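Local coordinates for protein F2 like fibronectin-binding protein (PDB 5A0N) that probably lets the pneumococcal cell surface attach covalently to host targets through an internal thioester in its N-terminal adhesin domain, at residues K79-N82 against K83-T87; E146-R149 against Y150-M154; T137-H140 against Q141-Q144. All coordinates share one frame; numbering follows the deposited sequence.

Contact 1: residues K79-N82 against K83-T87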
loop_
_atom_site.group_PDB
_atom_site.type_symbol
_atom_site.label_atom_id
_atom_site.label_comp_id
_atom_site.label_asym_id
_atom_site.label_seq_id
_atom_site.Cartn_x
_atom_site.Cartn_y
_atom_site.Cartn_z
ATOM N N LYS A 79 -9.678 -12.547 -0.926
ATOM C CA LYS A 79 -9.723 -12.215 -2.342
ATOM C C LYS A 79 -10.997 -11.453 -2.718
ATOM O O LYS A 79 -12.041 -11.631 -2.107
ATOM C CB LYS A 79 -9.649 -13.484 -3.204
ATOM C CG LYS A 79 -8.318 -14.209 -3.188
ATOM C CD LYS A 79 -8.345 -15.375 -4.173
ATOM N N ASP A 80 -10.892 -10.635 -3.754
ATOM C CA ASP A 80 -12.021 -10.023 -4.433
ATOM C C ASP A 80 -12.972 -9.305 -3.474
ATOM O O ASP A 80 -14.179 -9.545 -3.434
ATOM C CB ASP A 80 -12.735 -11.054 -5.319
ATOM C CG ASP A 80 -13.576 -10.410 -6.443
ATOM O OD1 ASP A 80 -13.465 -9.192 -6.777
ATOM O OD2 ASP A 80 -14.364 -11.163 -7.017
ATOM N N ILE A 81 -12.397 -8.378 -2.725
ATOM C CA ILE A 81 -13.151 -7.676 -1.718
ATOM C C ILE A 81 -14.012 -6.553 -2.324
ATOM O O ILE A 81 -13.709 -5.993 -3.396
ATOM C CB ILE A 81 -12.301 -7.115 -0.571
ATOM C CG1 ILE A 81 -11.407 -5.983 -1.041
ATOM C CG2 ILE A 81 -11.516 -8.212 0.123
ATOM C CD1 ILE A 81 -10.522 -5.369 0.024
ATOM N N ASN A 82 -15.064 -6.213 -1.586
ATOM C CA ASN A 82 -15.912 -5.075 -1.924
ATOM C C ASN A 82 -15.917 -4.026 -0.803
ATOM O O ASN A 82 -15.184 -4.154 0.169
ATOM C CB ASN A 82 -17.346 -5.548 -2.227
ATOM C CG ASN A 82 -18.023 -6.225 -1.044
ATOM O OD1 ASN A 82 -17.655 -6.056 0.116
ATOM N ND2 ASN A 82 -19.054 -6.985 -1.345
ATOM N N LYS A 83 -16.723 -2.974 -0.959
ATOM C CA LYS A 83 -16.750 -1.875 -0.009
ATOM C C LYS A 83 -17.014 -2.355 1.419
ATOM O O LYS A 83 -16.317 -1.951 2.358
ATOM C CB LYS A 83 -17.821 -0.846 -0.406
ATOM C CG LYS A 83 -17.937 0.326 0.563
ATOM C CD LYS A 83 -18.912 1.399 0.074
ATOM C CE LYS A 83 -19.004 2.577 1.040
ATOM N NZ LYS A 83 -19.835 3.685 0.472
ATOM N N GLU A 84 -18.027 -3.208 1.573
ATOM C CA GLU A 84 -18.430 -3.664 2.904
ATOM C C GLU A 84 -17.338 -4.500 3.552
ATOM O O GLU A 84 -17.036 -4.331 4.732
ATOM C CB GLU A 84 -19.761 -4.411 2.863
ATOM C CG GLU A 84 -20.914 -3.546 2.371
ATOM C CD GLU A 84 -20.940 -3.221 0.841
ATOM O OE1 GLU A 84 -20.335 -3.949 -0.045
ATOM O OE2 GLU A 84 -21.601 -2.196 0.501
ATOM N N GLN A 85 -16.729 -5.397 2.793
ATOM C CA GLN A 85 -15.676 -6.219 3.374
ATOM C C GLN A 85 -14.436 -5.389 3.734
ATOM O O GLN A 85 -13.865 -5.541 4.814
ATOM C CB GLN A 85 -15.253 -7.322 2.426
ATOM C CG GLN A 85 -16.304 -8.351 2.098
ATOM C CD GLN A 85 -15.703 -9.292 1.098
ATOM O OE1 GLN A 85 -15.750 -9.040 -0.111
ATOM N NE2 GLN A 85 -14.983 -10.296 1.601
ATOM N N TYR A 86 -14.029 -4.513 2.822
ATOM C CA TYR A 86 -12.901 -3.631 3.109
ATOM C C TYR A 86 -13.144 -2.831 4.385
ATOM O O TYR A 86 -12.282 -2.732 5.247
ATOM C CB TYR A 86 -12.627 -2.692 1.934
ATOM C CG TYR A 86 -11.533 -1.708 2.248
ATOM C CD1 TYR A 86 -10.189 -2.067 2.153
ATOM C CD2 TYR A 86 -11.815 -0.425 2.691
ATOM C CE1 TYR A 86 -9.193 -1.180 2.481
ATOM C CE2 TYR A 86 -10.814 0.457 3.032
ATOM C CZ TYR A 86 -9.477 0.079 2.908
ATOM O OH TYR A 86 -8.451 0.941 3.255
ATOM N N THR A 87 -14.336 -2.255 4.485
ATOM C CA THR A 87 -14.627 -1.338 5.595
ATOM C C THR A 87 -14.578 -2.120 6.922
ATOM O O THR A 87 -14.024 -1.654 7.920
ATOM C CB THR A 87 -15.970 -0.622 5.346
ATOM O OG1 THR A 87 -15.905 0.084 4.093
ATOM C CG2 THR A 87 -16.274 0.352 6.452
HETATM O O HOH W 1 -14.172 -11.911 -0.513
#
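Asn82 O accepts from Tyr86 N at 2.9 Å, the four-residue step with which the irregular loop 79-82 becomes helix. The side chain of Asn82 folds back over this start. With chi1 at 62° its CG sits between the backbone N and the carbonyl carbon, and this brings OD1 to the amide of Gln85 (Asn82 OD1 to Gln85 N 2.9 Å), a nearly straight bond with an N-H...O angle of 168°. Gln85 answers in the opposite sense: its chain, extended beyond CG, carries OE1 back to Asn82 N at 3.3 Å, a more bent bond that meets the amide oxygen tilted from its carbonyl plane. This reciprocal pair is a capping box, here closing the N-terminus of helix 83-93; the two side-chain amides stand almost perpendicular, 86° apart. The other end of the Gln85 amide is held as well, since a water accepts from Gln85 NE2 and donates to Lys79 O. On the buried side Ile81 CD1 packs 3.9 Å from Tyr86 CB and lies at the edge of the phenol ring, which stacks on Phe109 of helix 105-118. Phe197 of strand 193-200 touches both Ile81 and Tyr86.

Contact 2: residues E146-R149 against Y150-M154; sequences EIWR and YTDGM
Arg149 and Tyr150, neighbours on the last turn of helix 132-152, run side by side in the same direction, and the arginine can be followed along the whole length of the phenol. Arg149 CB lies 3.7 Å from Met154 O, where the chain turns back past the helix. With CG anti to the backbone N (chi1 175°), the extended chain then passes over the aromatic face: Arg149 CG stands above the ring centre, 4.1 Å from the Tyr150 centroid, as a CH-pi contact. Arg149 CD moves on to the phenol carbon, 3.8 Å from Tyr150 CZ. The guanidinium, only 17° from parallel to the ring, lies with one face over the hydroxyl, Arg149 CZ being 3.5 Å from Tyr150 OH. At the tip, Arg149 NH1 forms a salt bridge with Glu146 OE2 at 2.9 Å, approaching from the syn side of the carboxylate, and also bonds a glycerol probably left from crystallisation. A water joins Glu146 OE2 to Tyr150 OH at the edge of the ring.

Across the helix, Trp148 presents the edge of its indole to Thr151 OG1, while Met154 SD makes an oblique Met-aromatic contact with it. Trp148 O is gripped from opposite faces of its plane by Asp152 N and Met154 N. Gly153, with a positive phi of 74°, is the first residue to leave helical geometry and lets Met154 return to that oxygen. Ile147 and Tyr150 both pack on Leu112 of helix 105-118.

Glu146 OE2 also pairs with Arg180 of helix 170-182, so one carboxylate oxygen pairs with two guanidinium groups; its negative charge is shared by both and probably helps to hold Arg149 along the tyrosine.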
loop_
_atom_site.group_PDB
_atom_site.type_symbol
_atom_site.label_atom_id
_atom_site.label_comp_id
_atom_site.label_asym_id
_atom_site.label_seq_id
_atom_site.Cartn_x
_atom_site.Cartn_y
_atom_site.Cartn_z
ATOM N N GLU A 146 -0.678 9.249 1.158
ATOM C CA GLU A 146 -2.026 9.746 0.973
ATOM C C GLU A 146 -3.078 8.739 1.424
ATOM O O GLU A 146 -4.114 9.148 1.957
ATOM C CB GLU A 146 -2.247 10.244 -0.443
ATOM C CG GLU A 146 -3.373 11.290 -0.558
ATOM C CD GLU A 146 -3.088 12.637 0.084
ATOM O OE1 GLU A 146 -2.093 12.758 0.838
ATOM O OE2 GLU A 146 -3.861 13.585 -0.172
ATOM N N ILE A 147 -2.798 7.437 1.305
ATOM C CA ILE A 147 -3.683 6.458 1.917
ATOM C C ILE A 147 -3.787 6.700 3.414
ATOM O O ILE A 147 -4.897 6.680 3.975
ATOM C CB ILE A 147 -3.254 5.024 1.549
ATOM C CG1 ILE A 147 -3.603 4.789 0.081
ATOM C CG2 ILE A 147 -3.848 3.970 2.479
ATOM C CD1 ILE A 147 -3.049 3.498 -0.512
ATOM N N TRP A 148 -2.649 6.943 4.064
ATOM C CA TRP A 148 -2.607 7.196 5.504
ATOM C C TRP A 148 -3.259 8.520 5.907
ATOM O O TRP A 148 -3.704 8.655 7.047
ATOM C CB TRP A 148 -1.157 7.166 6.016
ATOM C CG TRP A 148 -0.567 5.816 6.075
ATOM C CD1 TRP A 148 -1.205 4.645 6.271
ATOM C CD2 TRP A 148 0.840 5.506 5.988
ATOM N NE1 TRP A 148 -0.281 3.606 6.345
ATOM C CE2 TRP A 148 0.981 4.118 6.141
ATOM C CE3 TRP A 148 1.983 6.270 5.768
ATOM C CZ2 TRP A 148 2.230 3.481 6.109
ATOM C CZ3 TRP A 148 3.189 5.642 5.682
ATOM C CH2 TRP A 148 3.316 4.263 5.862
ATOM N N ARG A 149 -3.364 9.474 4.995
ATOM C CA ARG A 149 -4.164 10.677 5.276
ATOM C C ARG A 149 -5.571 10.260 5.661
ATOM O O ARG A 149 -6.151 10.822 6.590
ATOM C CB ARG A 149 -4.201 11.579 4.043
ATOM C CG ARG A 149 -5.111 12.789 4.199
ATOM C CD ARG A 149 -5.079 13.674 2.981
ATOM N NE ARG A 149 -5.991 14.793 3.107
ATOM C CZ ARG A 149 -6.239 15.653 2.130
ATOM N NH1 ARG A 149 -5.578 15.596 1.003
ATOM N NH2 ARG A 149 -7.123 16.630 2.311
ATOM N N TYR A 150 -6.096 9.268 4.956
ATOM C CA TYR A 150 -7.467 8.805 5.158
ATOM C C TYR A 150 -7.636 7.679 6.153
ATOM O O TYR A 150 -8.687 7.600 6.785
ATOM C CB TYR A 150 -8.091 8.499 3.790
ATOM C CG TYR A 150 -8.057 9.704 2.876
ATOM C CD1 TYR A 150 -8.831 10.811 3.163
ATOM C CD2 TYR A 150 -7.251 9.752 1.750
ATOM C CE1 TYR A 150 -8.798 11.917 2.362
ATOM C CE2 TYR A 150 -7.201 10.855 0.929
ATOM C CZ TYR A 150 -7.966 11.952 1.235
ATOM O OH TYR A 150 -7.951 13.093 0.440
ATOM N N THR A 151 -6.634 6.792 6.340
ATOM C CA THR A 151 -6.758 5.762 7.343
ATOM C C THR A 151 -6.455 6.284 8.739
ATOM O O THR A 151 -6.989 5.766 9.713
ATOM C CB THR A 151 -5.878 4.537 7.059
ATOM O OG1 THR A 151 -4.511 4.952 7.021
ATOM C CG2 THR A 151 -6.242 3.867 5.749
ATOM N N ASP A 152 -5.572 7.279 8.824
ATOM C CA ASP A 152 -4.957 7.671 10.087
ATOM C C ASP A 152 -4.845 9.188 10.319
ATOM O O ASP A 152 -4.274 9.629 11.316
ATOM C CB ASP A 152 -3.557 7.013 10.238
ATOM C CG ASP A 152 -3.654 5.541 10.449
ATOM O OD1 ASP A 152 -3.997 5.155 11.589
ATOM O OD2 ASP A 152 -3.413 4.771 9.505
ATOM N N GLY A 153 -5.345 9.987 9.388
ATOM C CA GLY A 153 -5.235 11.436 9.511
ATOM C C GLY A 153 -3.844 11.989 9.246
ATOM O O GLY A 153 -3.564 13.118 9.596
ATOM N N MET A 154 -2.974 11.216 8.595
ATOM C CA MET A 154 -1.600 11.626 8.321
ATOM C C MET A 154 -1.508 12.418 7.023
ATOM O O MET A 154 -1.118 11.907 5.975
ATOM C CB MET A 154 -0.673 10.412 8.307
ATOM C CG MET A 154 0.779 10.819 8.140
ATOM S SD MET A 154 1.902 9.452 8.206
ATOM C CE MET A 154 2.530 9.776 9.824
HETATM O O HOH W 2 -0.543 12.740 3.213
HETATM O O HOH W 3 -6.173 13.188 -1.485
#

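Contact 3: residues T137-H140 against Q141-Q144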
loop_
_atom_site.group_PDB
_atom_site.type_symbol
_atom_site.label_atom_id
_atom_site.label_comp_id
_atom_site.label_asym_id
_atom_site.label_seq_id
_atom_site.Cartn_x
_atom_site.Cartn_y
_atom_site.Cartn_z
ATOM N N THR A 137 9.072 3.014 -7.086
ATOM C CA THR A 137 9.070 3.086 -5.618
ATOM C C THR A 137 8.676 4.460 -5.112
ATOM O O THR A 137 7.964 4.556 -4.114
ATOM C CB THR A 137 10.437 2.684 -5.024
ATOM O OG1 THR A 137 11.448 3.564 -5.517
ATOM C CG2 THR A 137 10.778 1.217 -5.345
ATOM N N TYR A 138 9.147 5.528 -5.755
ATOM C CA TYR A 138 8.885 6.873 -5.224
ATOM C C TYR A 138 7.384 7.243 -5.335
ATOM O O TYR A 138 6.853 7.928 -4.472
ATOM C CB TYR A 138 9.777 7.939 -5.886
ATOM C CG TYR A 138 11.209 7.945 -5.362
ATOM C CD1 TYR A 138 12.109 6.949 -5.694
ATOM C CD2 TYR A 138 11.653 8.938 -4.518
ATOM C CE1 TYR A 138 13.390 6.969 -5.216
ATOM C CE2 TYR A 138 12.952 8.941 -4.045
ATOM C CZ TYR A 138 13.801 7.960 -4.400
ATOM O OH TYR A 138 15.091 7.978 -3.923
ATOM N N PHE A 139 6.708 6.760 -6.372
ATOM C CA PHE A 139 5.255 6.986 -6.480
ATOM C C PHE A 139 4.502 6.110 -5.480
ATOM O O PHE A 139 3.492 6.528 -4.930
ATOM C CB PHE A 139 4.758 6.742 -7.903
ATOM C CG PHE A 139 3.336 7.191 -8.171
ATOM C CD1 PHE A 139 2.885 8.456 -7.798
ATOM C CD2 PHE A 139 2.453 6.366 -8.862
ATOM C CE1 PHE A 139 1.601 8.871 -8.106
ATOM C CE2 PHE A 139 1.171 6.800 -9.163
ATOM C CZ PHE A 139 0.763 8.041 -8.787
ATOM N N HIS A 140 4.976 4.870 -5.261
ATOM C CA HIS A 140 4.362 4.037 -4.219
ATOM C C HIS A 140 4.353 4.809 -2.899
ATOM O O HIS A 140 3.344 4.849 -2.195
ATOM C CB HIS A 140 5.122 2.713 -4.060
ATOM C CG HIS A 140 4.483 1.799 -3.072
ATOM N ND1 HIS A 140 4.640 1.933 -1.715
ATOM C CD2 HIS A 140 3.662 0.733 -3.261
ATOM C CE1 HIS A 140 3.940 0.994 -1.109
ATOM N NE2 HIS A 140 3.332 0.258 -2.017
ATOM N N GLN A 141 5.486 5.424 -2.561
ATOM C CA GLN A 141 5.614 6.060 -1.265
ATOM C C GLN A 141 4.624 7.230 -1.120
ATOM O O GLN A 141 4.018 7.376 -0.063
ATOM C CB GLN A 141 7.046 6.526 -1.049
ATOM C CG GLN A 141 7.289 7.098 0.328
ATOM C CD GLN A 141 8.719 7.481 0.573
ATOM O OE1 GLN A 141 9.384 8.004 -0.317
ATOM N NE2 GLN A 141 9.231 7.136 1.762
ATOM N N VAL A 142 4.469 8.087 -2.139
ATOM C CA VAL A 142 3.493 9.192 -1.981
ATOM C C VAL A 142 2.060 8.699 -1.959
ATOM O O VAL A 142 1.243 9.218 -1.194
ATOM C CB VAL A 142 3.656 10.352 -2.984
ATOM C CG1 VAL A 142 4.918 11.119 -2.657
ATOM C CG2 VAL A 142 3.620 9.880 -4.438
ATOM N N ILE A 143 1.740 7.695 -2.759
ATOM C CA ILE A 143 0.417 7.080 -2.674
ATOM C C ILE A 143 0.183 6.532 -1.258
ATOM O O ILE A 143 -0.901 6.715 -0.679
ATOM C CB ILE A 143 0.235 5.988 -3.746
ATOM C CG1 ILE A 143 0.176 6.609 -5.142
ATOM C CG2 ILE A 143 -0.978 5.134 -3.437
ATOM C CD1 ILE A 143 -1.140 7.299 -5.494
ATOM N N GLN A 144 1.189 5.883 -0.679
ATOM C CA GLN A 144 1.054 5.332 0.655
ATOM C C GLN A 144 0.756 6.419 1.685
ATOM O O GLN A 144 -0.073 6.216 2.569
ATOM C CB GLN A 144 2.305 4.555 1.025
ATOM C CG GLN A 144 2.307 4.003 2.451
ATOM C CD GLN A 144 1.305 2.914 2.657
ATOM O OE1 GLN A 144 1.612 1.726 2.470
ATOM N NE2 GLN A 144 0.108 3.285 3.107
#
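Phe139 O and His140 O accept from Ile143 N and Gln144 N at 3.0 and 2.8 Å, two of the four-residue steps that make 137-144 a continuous stretch of alpha helix; Gln141 N to Thr137 O completes a third, while Val142 N to Tyr138 O is weak. Along one side Phe139 is the centre of a buried apolar cluster. Its CG is anti to the backbone N (chi1 -169°), carrying the ring along the helix toward the next turn, where Ile143 CG1 sits over the middle of one face, 4.0 Å from the Phe139 ring centroid. Ile143 CD1 extends this cover to Phe139 CZ at 3.9 Å. This i to i+4 pair belongs to the side of helix 132-152 that packs on Ile179 of helix 170-182; Phe139 also meets Ile123 and Val124 of helix 123-128. The polar groups look to other parts of the fold. His140, stacked on Phe55, is fixed by hydrogen bonds at both ring nitrogens, ND1 with Tyr36 OH and NE2 with Ala54 O, while Gln144 OE1 accepts from Cys56 N and Gln141 OE1 from Gln172 NE2.

Overall arrangement
Followed from the N terminus, the chain reaches contact 1 first, where the loop after strand 75-78 is closed by the start of helix 83-93. It then passes through helices 105-118 and 123-128 before entering helix 132-152, which carries contact 3 along its middle and contact 2 at its C-terminal end. The three lie in series, none nested in or crossing another. Contacts 2 and 3 adjoin in sequence, their centres 13 Å apart, and both face helix 170-182. Contacts 1 and 3 lie on opposite sides of the chain's centre. Phe109 is touched from both contact 1 and contact 2, so that helix 105-118 lies against both helix 83-93 and helix 132-152, while contact 1 also packs on strand 193-200.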